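Local coordinates for protein CaaX farnesyltransferase beta subunit Ram1 (Aspergillus fumigatus, PDB 4L9P) that probably transfers a farnesyl group from farnesyl diphosphate to a cysteine near the C-terminus of target proteins, as the zinc-binding, peptide-binding half of a heterodimer, at residues L322-R327 with P496-P501; A339-W344 with P377-A382. One frame throughout, in Å; residues are numbered along the deposited sequence. Where two conformers were deposited one is given.

Overall arrangement
Both contacts are buried parts of the alpha-alpha toroid, and the chain between the two segments of interaction 1 contains both segments of interaction 2. Their centres lie about 15 Å apart, yet they meet at one side chain: Leu378 CD2, from 377-382, packs against Ile497 CG1 at 4.1 Å and against Cys323 SG at 4.2 Å. Helix 312-323 links them too, since it ends in interaction 1 and sets Leu319 against interaction 2. Neither contact is part of the zinc site or the isoprenoid pocket. The side chain of Ile497 is about 11 Å from the bound farnesyl diphosphate analogue, while the zinc ligands Asp365 and Cys367 lie on the connection between 339-344 and 377-382.

Interaction 1. Residues L322-R327 with P496-P501; sequences LCLLGR and PIFVIP
At the C-terminal end of helix 312-323 in the alpha-alpha toroid, Cys323 and Leu324 receive Ile497 and Phe498 from the loop that precedes helix 502-513. The contact between side chains is apolar, and Ile497 is its hub, each branch taking a different partner. Ile497 CG1 stands beside the backbone N (chi1 -63°) and the chain runs on extended, which brings Ile497 CD1 to 3.7 Å from Cys323 CB. Ile497 CD1 also lies 3.8 Å from Cys323 O. Ile497 CG2 turns to Leu324 and meets Leu324 CD2 at 3.9 Å, the two side chains crossing at a slant. Leu324 reaches this place by its end: its side chain does not set out toward the loop, yet Leu324 CD2 arrives there, 3.7 Å from Phe498 CZ, in an oblique approach to the ring. Phe498 in turn has Ile497 CG2 above the centre of one face, 4.1 Å from the ring plane, so Leu324, Ile497 and Phe498 form one continuous patch. This is consistent with the family's barrel, in which a loop from the C-terminal part of the beta subunit blocks one end. The first half of helix 312-323, with Ala313, Tyr314 and Cys317, lines the isoprenoid-analogue pocket, whereas the far end of the helix comes here. Helix 251-263 continues the apolar patch, with Met258 on Leu324 and with Val259 and Leu263 on Phe498. From that helix Tyr255, itself a residue of the pocket, gives its OH to a hydrogen bond with Ile497 O.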
loop_
_atom_site.group_PDB
_atom_site.type_symbol
_atom_site.label_atom_id
_atom_site.label_comp_id
_atom_site.label_asym_id
_atom_site.label_seq_id
_atom_site.Cartn_x
_atom_site.Cartn_y
_atom_site.Cartn_z
ATOM N N LEU B 322 9.831 -8.568 -0.891
ATOM C CA LEU B 322 10.329 -9.839 -1.493
ATOM C C LEU B 322 11.623 -9.589 -2.263
ATOM O O LEU B 322 12.549 -10.409 -2.189
ATOM C CB LEU B 322 9.300 -10.450 -2.460
ATOM C CG LEU B 322 8.140 -11.142 -1.745
ATOM C CD1 LEU B 322 7.144 -11.570 -2.819
ATOM C CD2 LEU B 322 8.551 -12.361 -0.909
ATOM N N CYS B 323 11.711 -8.444 -2.945
ATOM C CA CYS B 323 12.915 -8.136 -3.697
ATOM C C CYS B 323 14.094 -7.736 -2.808
ATOM O O CYS B 323 15.228 -7.607 -3.329
ATOM C CB CYS B 323 12.611 -7.033 -4.758
ATOM S SG CYS B 323 11.477 -7.720 -6.054
ATOM N N LEU B 324 13.896 -7.485 -1.509
ATOM C CA LEU B 324 15.021 -7.393 -0.575
ATOM C C LEU B 324 15.565 -8.763 -0.134
ATOM O O LEU B 324 16.617 -8.856 0.550
ATOM C CB LEU B 324 14.540 -6.652 0.700
ATOM C CG LEU B 324 14.335 -5.176 0.527
ATOM C CD1 LEU B 324 13.732 -4.643 1.801
ATOM C CD2 LEU B 324 15.669 -4.473 0.289
ATOM N N LEU B 325 14.866 -9.828 -0.496
ATOM C CA LEU B 325 15.246 -11.172 -0.064
ATOM C C LEU B 325 16.028 -11.987 -1.083
ATOM O O LEU B 325 16.603 -13.025 -0.732
ATOM C CB LEU B 325 14.012 -11.986 0.374
ATOM C CG LEU B 325 13.135 -11.232 1.380
ATOM C CD1 LEU B 325 11.886 -12.086 1.712
ATOM C CD2 LEU B 325 13.904 -10.855 2.645
ATOM N N GLY B 326 16.006 -11.572 -2.340
ATOM C CA GLY B 326 16.743 -12.301 -3.383
ATOM C C GLY B 326 16.375 -11.692 -4.717
ATOM O O GLY B 326 15.775 -10.595 -4.756
ATOM N N ARG B 327 16.774 -12.363 -5.806
ATOM C CA ARG B 327 16.506 -11.811 -7.136
ATOM C C ARG B 327 15.016 -11.873 -7.417
ATOM O O ARG B 327 14.348 -12.844 -7.074
ATOM C CB ARG B 327 17.251 -12.655 -8.163
ATOM C CG ARG B 327 18.750 -12.475 -8.030
ATOM C CD ARG B 327 19.480 -13.270 -9.074
ATOM N NE ARG B 327 20.883 -12.830 -9.177
ATOM C CZ ARG B 327 21.696 -13.065 -10.225
ATOM N NH1 ARG B 327 21.297 -13.777 -11.286
ATOM N NH2 ARG B 327 22.952 -12.617 -10.214
ATOM N N PRO B 496 13.475 1.657 -7.204
ATOM C CA PRO B 496 12.077 1.179 -7.011
ATOM C C PRO B 496 11.791 0.506 -5.664
ATOM O O PRO B 496 10.627 0.451 -5.285
ATOM C CB PRO B 496 11.827 0.199 -8.125
ATOM C CG PRO B 496 13.181 0.064 -8.817
ATOM C CD PRO B 496 14.191 1.068 -8.336
ATOM N N ILE B 497 12.805 -0.012 -4.972
ATOM C CA ILE B 497 12.550 -0.590 -3.642
ATOM C C ILE B 497 12.715 0.472 -2.539
ATOM O O ILE B 497 11.889 0.536 -1.638
ATOM C CB ILE B 497 13.579 -1.700 -3.329
ATOM C CG1 ILE B 497 13.423 -2.826 -4.329
ATOM C CG2 ILE B 497 13.413 -2.218 -1.911
ATOM C CD1 ILE B 497 14.495 -3.934 -4.163
ATOM N N PHE B 498 13.766 1.312 -2.611
ATOM C CA PHE B 498 14.097 2.210 -1.476
ATOM C C PHE B 498 13.430 3.558 -1.613
ATOM O O PHE B 498 13.370 4.325 -0.635
ATOM C CB PHE B 498 15.609 2.396 -1.335
ATOM C CG PHE B 498 16.314 1.078 -1.006
ATOM C CD1 PHE B 498 15.977 0.389 0.163
ATOM C CD2 PHE B 498 17.242 0.486 -1.916
ATOM C CE1 PHE B 498 16.577 -0.812 0.485
ATOM C CE2 PHE B 498 17.866 -0.743 -1.596
ATOM C CZ PHE B 498 17.543 -1.403 -0.373
ATOM N N VAL B 499 12.954 3.917 -2.818
ATOM C CA VAL B 499 12.187 5.179 -2.968
ATOM C C VAL B 499 12.983 6.428 -2.566
ATOM O O VAL B 499 12.485 7.363 -1.942
ATOM C CB VAL B 499 10.756 5.126 -2.316
ATOM C CG1 VAL B 499 9.835 6.073 -3.116
ATOM C CG2 VAL B 499 10.169 3.722 -2.360
ATOM N N ILE B 500 14.252 6.418 -2.990
ATOM C CA ILE B 500 15.205 7.516 -2.912
ATOM C C ILE B 500 16.144 7.341 -4.095
ATOM O O ILE B 500 16.155 6.296 -4.742
ATOM C CB ILE B 500 16.040 7.454 -1.564
ATOM C CG1 ILE B 500 16.627 6.052 -1.312
ATOM C CG2 ILE B 500 15.186 7.945 -0.366
ATOM C CD1 ILE B 500 17.607 6.042 -0.096
ATOM N N PRO B 501 16.965 8.351 -4.397
ATOM C CA PRO B 501 17.889 8.162 -5.523
ATOM C C PRO B 501 18.822 6.962 -5.292
ATOM O O PRO B 501 19.246 6.676 -4.147
ATOM C CB PRO B 501 18.692 9.463 -5.524
ATOM C CG PRO B 501 17.743 10.483 -4.895
ATOM C CD PRO B 501 16.988 9.710 -3.832
#

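Interaction 2. Residues A339-W344 with P377-A382; sequences ATLLPW and PLVQAA
Ala381 N bonds to Pro377 O at 2.9 Å, one turn of the helix that presents Val379 to Leu341 and Leu342. Val379 points toward the other helix, and its two methyls divide the work. Val379 CG1, anti to the backbone N at chi1 168°, lies 3.8 Å from Leu342 CD2 and 4.2 Å from Leu342 CG. Val379 CG2 faces Leu341 CD2 at 4.2 Å, the two side chains running alongside each other, pointing opposite ways. Val379 has a second conformer, for which this division of the methyls is doubtful. Leu342 comes in at a slant, its first torsion (-112°) far from a staggered value, and only its outer part closes on the valine. The partner helix is kinked at Pro343, whose N cannot bond to the turn before; just beyond, Trp344 N makes a weak bond to Thr340 O. In the toroid the helices 338-346 and 375-384 share a third neighbour, helix 312-323, whose Leu319 packs on both Leu341 and Val379. Val332 of helix 328-335 lies against Ala382, while Tyr348 of the alpha subunit Ram2 packs on Leu342.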
loop_
_atom_site.group_PDB
_atom_site.type_symbol
_atom_site.label_atom_id
_atom_site.label_comp_id
_atom_site.label_asym_id
_atom_site.label_seq_id
_atom_site.Cartn_x
_atom_site.Cartn_y
_atom_site.Cartn_z
ATOM N N ALA B 339 0.342 -15.419 -12.171
ATOM C CA ALA B 339 -0.805 -15.494 -13.087
ATOM C C ALA B 339 -2.032 -14.733 -12.673
ATOM O O ALA B 339 -2.837 -14.338 -13.526
ATOM C CB ALA B 339 -1.218 -16.991 -13.271
ATOM N N THR B 340 -2.209 -14.574 -11.352
ATOM C CA THR B 340 -3.296 -13.763 -10.879
ATOM C C THR B 340 -2.828 -12.337 -10.495
ATOM O O THR B 340 -3.601 -11.385 -10.657
ATOM C CB THR B 340 -3.983 -14.376 -9.650
ATOM O OG1 THR B 340 -2.985 -14.612 -8.637
ATOM C CG2 THR B 340 -4.758 -15.682 -9.991
ATOM N N LEU B 341 -1.575 -12.192 -10.015
ATOM C CA LEU B 341 -1.056 -10.878 -9.671
ATOM C C LEU B 341 -1.038 -9.960 -10.881
ATOM O O LEU B 341 -1.424 -8.803 -10.795
ATOM C CB LEU B 341 0.334 -11.016 -9.076
ATOM C CG LEU B 341 1.032 -9.704 -8.772
ATOM C CD1 LEU B 341 0.284 -8.837 -7.761
ATOM C CD2 LEU B 341 2.446 -9.990 -8.275
ATOM N N LEU B 342 -0.545 -10.478 -12.010
ATOM C CA LEU B 342 -0.372 -9.584 -13.181
ATOM C C LEU B 342 -1.688 -8.936 -13.685
ATOM O O LEU B 342 -1.744 -7.730 -13.842
ATOM C CB LEU B 342 0.322 -10.344 -14.323
ATOM C CG LEU B 342 1.664 -10.028 -14.751
ATOM C CD1 LEU B 342 1.806 -10.839 -16.101
ATOM C CD2 LEU B 342 1.900 -8.587 -15.023
ATOM N N PRO B 343 -2.764 -9.718 -13.892
ATOM C CA PRO B 343 -3.977 -9.062 -14.381
ATOM C C PRO B 343 -4.554 -8.141 -13.317
ATOM O O PRO B 343 -5.111 -7.120 -13.728
ATOM C CB PRO B 343 -4.943 -10.221 -14.709
ATOM C CG PRO B 343 -4.356 -11.481 -14.008
ATOM C CD PRO B 343 -2.843 -11.192 -13.977
ATOM N N TRP B 344 -4.441 -8.484 -12.014
ATOM C CA TRP B 344 -5.008 -7.548 -11.025
ATOM C C TRP B 344 -4.222 -6.219 -11.027
ATOM O O TRP B 344 -4.802 -5.124 -10.914
ATOM C CB TRP B 344 -4.902 -8.231 -9.654
ATOM C CG TRP B 344 -5.330 -7.316 -8.530
ATOM C CD1 TRP B 344 -6.616 -7.114 -8.055
ATOM C CD2 TRP B 344 -4.467 -6.505 -7.745
ATOM N NE1 TRP B 344 -6.578 -6.197 -7.001
ATOM C CE2 TRP B 344 -5.279 -5.791 -6.800
ATOM C CE3 TRP B 344 -3.083 -6.275 -7.783
ATOM C CZ2 TRP B 344 -4.729 -4.947 -5.827
ATOM C CZ3 TRP B 344 -2.535 -5.423 -6.816
ATOM C CH2 TRP B 344 -3.369 -4.724 -5.876
ATOM N N PRO B 377 8.175 -2.135 -12.230
ATOM C CA PRO B 377 9.570 -2.580 -12.453
ATOM C C PRO B 377 9.874 -3.850 -11.670
ATOM O O PRO B 377 10.717 -4.647 -12.147
ATOM C CB PRO B 377 10.425 -1.412 -11.913
ATOM C CG PRO B 377 9.505 -0.232 -11.772
ATOM C CD PRO B 377 8.064 -0.738 -11.764
ATOM N N LEU B 378 9.239 -4.028 -10.514
ATOM C CA LEU B 378 9.516 -5.236 -9.707
ATOM C C LEU B 378 8.946 -6.456 -10.422
ATOM O O LEU B 378 9.643 -7.487 -10.582
ATOM C CB LEU B 378 8.873 -5.125 -8.300
ATOM C CG LEU B 378 9.387 -3.890 -7.555
ATOM C CD1 LEU B 378 8.661 -3.813 -6.157
ATOM C CD2 LEU B 378 10.901 -3.816 -7.372
ATOM N N VAL B 379 7.679 -6.383 -10.889
ATOM C CA VAL B 379 7.072 -7.544 -11.551
ATOM C C VAL B 379 7.799 -7.779 -12.895
ATOM O O VAL B 379 8.079 -8.923 -13.304
ATOM C CB VAL B 379 5.554 -7.311 -11.766
ATOM C CG1 VAL B 379 4.918 -8.394 -12.750
ATOM C CG2 VAL B 379 4.872 -7.342 -10.365
ATOM N N GLN B 380 8.082 -6.690 -13.611
ATOM C CA GLN B 380 8.776 -6.821 -14.914
ATOM C C GLN B 380 10.153 -7.475 -14.733
ATOM O O GLN B 380 10.552 -8.357 -15.523
ATOM C CB GLN B 380 8.823 -5.467 -15.571
ATOM C CG GLN B 380 7.307 -5.154 -16.073
ATOM C CD GLN B 380 6.938 -3.729 -16.480
ATOM O OE1 GLN B 380 5.772 -3.482 -16.789
ATOM N NE2 GLN B 380 7.904 -2.824 -16.543
ATOM N N ALA B 381 10.854 -7.143 -13.650
ATOM C CA ALA B 381 12.142 -7.820 -13.371
ATOM C C ALA B 381 11.917 -9.294 -13.045
ATOM O O ALA B 381 12.760 -10.150 -13.350
ATOM C CB ALA B 381 12.861 -7.151 -12.201
ATOM N N ALA B 382 10.809 -9.611 -12.359
ATOM C CA ALA B 382 10.533 -11.016 -12.044
ATOM C C ALA B 382 10.310 -11.833 -13.317
ATOM O O ALA B 382 10.672 -13.003 -13.359
ATOM C CB ALA B 382 9.330 -11.143 -11.086
#